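Local coordinates for protein peptidoglycan-binding domain 1 (Burkholderia, PDB 5NM7) that is a modular phage endolysin that probably binds bacterial peptidoglycan through one domain and cleaves its glycan strands with a lysozyme-like muramidase domain, at residues A159-A164 and E174-G179. Sequence-based numbering, arbitrary orientation.
Sequences ARLASA and EATSWG
Leu161, on helix 156-167, reaches two side chains of strand 176-178, Thr176 and Trp178. The second segment starts at the end of helix 169-174. Ala175 is the first residue to leave helical geometry there, and the strand follows at once. Thr176 points toward the helix. Its OG1 lies 3.4 Å from Leu161 CD1, and the two side chains cross at about a right angle. This is van der Waals contact with a methyl group. The hydroxyl finds its polar partner in Ala172 O, one turn back in helix 169-174. The other branch, CG2, turns to the indole of Trp178 and sits 3.5 Å above one face, offset toward the rim. At Trp178 the far end of the six-membered ring comes up to Leu161. CH2 is 3.8 Å from Leu161 CD2, and CZ2 is 4.1 Å from the same methyl, which meets the ring obliquely. In Leu161, chi1 of 178° carries CG toward the strand, and chi2 of 56° sets CD1 to the threonine and CD2 to the indole. Trp178 NE1 bonds to Leu173 O, which helps fix the ring. Ile115 of the neighbouring antiparallel strand touches both Thr176 and Trp178, while Val200 and Met203 of helix 196-205 also pack on the indole. The contact thus joins helix 156-167 to the middle strand of the small three-stranded sheet in the muramidase region. No hydrogen bond links the two segments. Their direct association rests on buried van der Waals contact through the two methyls of one leucine, while the threonine hydroxyl and the indole N-H both bond to carbonyls of helix 169-174.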
ATOM      1  N   ALA A 159       8.519  13.608 -13.116  1.00 19.50           N
ATOM      2  CA  ALA A 159       9.323  14.733 -13.651  1.00 20.58           C
ATOM      3  C   ALA A 159      10.521  15.009 -12.744  1.00 20.72           C
ATOM      4  O   ALA A 159      11.648  15.189 -13.221  1.00 21.76           O
ATOM      5  CB  ALA A 159       8.469  15.985 -13.849  1.00 22.64           C
ATOM      6  N   ARG A 160      10.285  15.030 -11.428  1.00 20.46           N
ATOM      7  CA  ARG A 160      11.368  15.207 -10.472  1.00 20.38           C
ATOM      8  C   ARG A 160      12.375  14.040 -10.562  1.00 19.96           C
ATOM      9  O   ARG A 160      13.598  14.262 -10.566  1.00 21.96           O
ATOM     10  CB  ARG A 160      10.812  15.316  -9.058  1.00 21.33           C
ATOM     11  CG  ARG A 160       9.958  16.551  -8.834  1.00 21.78           C
ATOM     12  CD  ARG A 160       9.456  16.598  -7.394  1.00 22.06           C
ATOM     13  NE  ARG A 160      10.539  16.980  -6.532  1.00 22.79           N
ATOM     14  CZ  ARG A 160      10.808  16.509  -5.336  1.00 28.89           C
ATOM     15  NH1 ARG A 160      10.093  15.474  -4.781  1.00 27.64           N
ATOM     16  NH2 ARG A 160      11.853  17.071  -4.710  1.00 28.11           N
ATOM     17  N   LEU A 161      11.862  12.812 -10.595  1.00 18.23           N
ATOM     18  CA  LEU A 161      12.703  11.620 -10.710  1.00 18.06           C
ATOM     19  C   LEU A 161      13.557  11.680 -12.016  1.00 20.09           C
ATOM     20  O   LEU A 161      14.769  11.461 -11.981  1.00 19.20           O
ATOM     21  CB  LEU A 161      11.888  10.347 -10.705  1.00 19.45           C
ATOM     22  CG  LEU A 161      12.661   9.037 -10.858  1.00 18.32           C
ATOM     23  CD1 LEU A 161      13.719   8.893  -9.795  1.00 20.63           C
ATOM     24  CD2 LEU A 161      11.731   7.838 -10.860  1.00 19.65           C
ATOM     25  N   ALA A 162      12.906  12.040 -13.128  1.00 20.49           N
ATOM     26  CA  ALA A 162      13.548  12.110 -14.439  1.00 22.37           C
ATOM     27  C   ALA A 162      14.721  13.098 -14.383  1.00 22.32           C
ATOM     28  O   ALA A 162      15.782  12.819 -14.961  1.00 22.34           O
ATOM     29  CB  ALA A 162      12.549  12.490 -15.517  1.00 23.95           C
ATOM     30  N   SER A 163      14.517  14.239 -13.723  1.00 21.74           N
ATOM     31  CA  SER A 163      15.568  15.262 -13.553  1.00 23.22           C
ATOM     32  C   SER A 163      16.682  14.770 -12.657  1.00 24.87           C
ATOM     33  O   SER A 163      17.863  14.853 -13.001  1.00 23.30           O
ATOM     34  CB  SER A 163      15.013  16.571 -13.049  1.00 25.83           C
ATOM     35  OG  SER A 163      13.943  17.015 -13.840  1.00 28.51           O
ATOM     36  N   ALA A 164      16.306  14.193 -11.518  1.00 23.05           N
ATOM     37  CA  ALA A 164      17.304  13.565 -10.663  1.00 24.19           C
ATOM     38  C   ALA A 164      18.106  12.473 -11.366  1.00 23.67           C
ATOM     39  O   ALA A 164      19.327  12.353 -11.134  1.00 26.41           O
ATOM     40  CB  ALA A 164      16.626  13.004  -9.425  1.00 23.03           C
ATOM     41  N   GLU A 174      17.378   5.042  -5.927  1.00 19.93           N
ATOM     42  CA  GLU A 174      17.612   4.795  -4.484  1.00 19.64           C
ATOM     43  C   GLU A 174      16.954   5.816  -3.544  1.00 18.98           C
ATOM     44  O   GLU A 174      16.523   5.456  -2.435  1.00 17.99           O
ATOM     45  CB  GLU A 174      19.134   4.698  -4.220  1.00 20.20           C
ATOM     46  CG  GLU A 174      19.743   3.432  -4.788  1.00 22.07           C
ATOM     47  CD  GLU A 174      21.252   3.346  -4.541  1.00 24.58           C
ATOM     48  OE1 GLU A 174      21.854   4.372  -4.197  1.00 27.24           O
ATOM     49  OE2 GLU A 174      21.776   2.240  -4.665  1.00 26.04           O
ATOM     50  N   ALA A 175      16.843   7.074  -3.987  1.00 17.47           N
ATOM     51  CA  ALA A 175      16.261   8.162  -3.255  1.00 17.62           C
ATOM     52  C   ALA A 175      14.748   8.299  -3.508  1.00 17.49           C
ATOM     53  O   ALA A 175      14.164   9.334  -3.147  1.00 18.81           O
ATOM     54  CB  ALA A 175      16.920   9.454  -3.661  1.00 19.06           C
ATOM     55  N   THR A 176      14.127   7.275  -4.067  1.00 17.27           N
ATOM     56  CA  THR A 176      12.700   7.320  -4.343  1.00 15.88           C
ATOM     57  C   THR A 176      12.018   6.169  -3.607  1.00 15.09           C
ATOM     58  O   THR A 176      12.584   5.084  -3.511  1.00 15.41           O
ATOM     59  CB  THR A 176      12.468   7.238  -5.852  1.00 15.59           C
ATOM     60  OG1 THR A 176      13.110   8.363  -6.446  1.00 16.24           O
ATOM     61  CG2 THR A 176      10.977   7.284  -6.189  1.00 16.72           C
ATOM     62  N   SER A 177      10.815   6.418  -3.097  1.00 15.99           N
ATOM     63  CA  SER A 177       9.974   5.325  -2.560  1.00 17.13           C
ATOM     64  C   SER A 177       9.013   4.782  -3.580  1.00 17.23           C
ATOM     65  O   SER A 177       8.417   5.555  -4.349  1.00 17.07           O
ATOM     66  CB  SER A 177       9.210   5.803  -1.325  1.00 17.79           C
ATOM     67  OG  SER A 177       8.518   7.015  -1.572  1.00 18.31           O
ATOM     68  N   TRP A 178       8.776   3.478  -3.563  1.00 16.92           N
ATOM     69  CA  TRP A 178       8.077   2.794  -4.650  1.00 16.00           C
ATOM     70  C   TRP A 178       6.922   1.979  -4.201  1.00 16.13           C
ATOM     71  O   TRP A 178       7.010   1.235  -3.232  1.00 16.03           O
ATOM     72  CB  TRP A 178       9.052   1.846  -5.343  1.00 16.53           C
ATOM     73  CG  TRP A 178      10.168   2.595  -5.956  1.00 16.23           C
ATOM     74  CD1 TRP A 178      11.333   2.998  -5.362  1.00 15.61           C
ATOM     75  CD2 TRP A 178      10.219   3.071  -7.286  1.00 17.48           C
ATOM     76  NE1 TRP A 178      12.086   3.710  -6.223  1.00 16.67           N
ATOM     77  CE2 TRP A 178      11.422   3.789  -7.419  1.00 16.98           C
ATOM     78  CE3 TRP A 178       9.343   2.990  -8.369  1.00 16.82           C
ATOM     79  CZ2 TRP A 178      11.809   4.384  -8.607  1.00 17.77           C
ATOM     80  CZ3 TRP A 178       9.719   3.597  -9.540  1.00 18.04           C
ATOM     81  CH2 TRP A 178      10.926   4.294  -9.651  1.00 17.50           C
ATOM     82  N   GLY A 179       5.824   2.108  -4.938  1.00 15.69           N
ATOM     83  CA  GLY A 179       4.694   1.211  -4.853  1.00 16.51           C
ATOM     84  C   GLY A 179       3.826   1.429  -3.624  1.00 15.19           C
ATOM     85  O   GLY A 179       3.936   2.439  -2.933  1.00 16.13           O
TER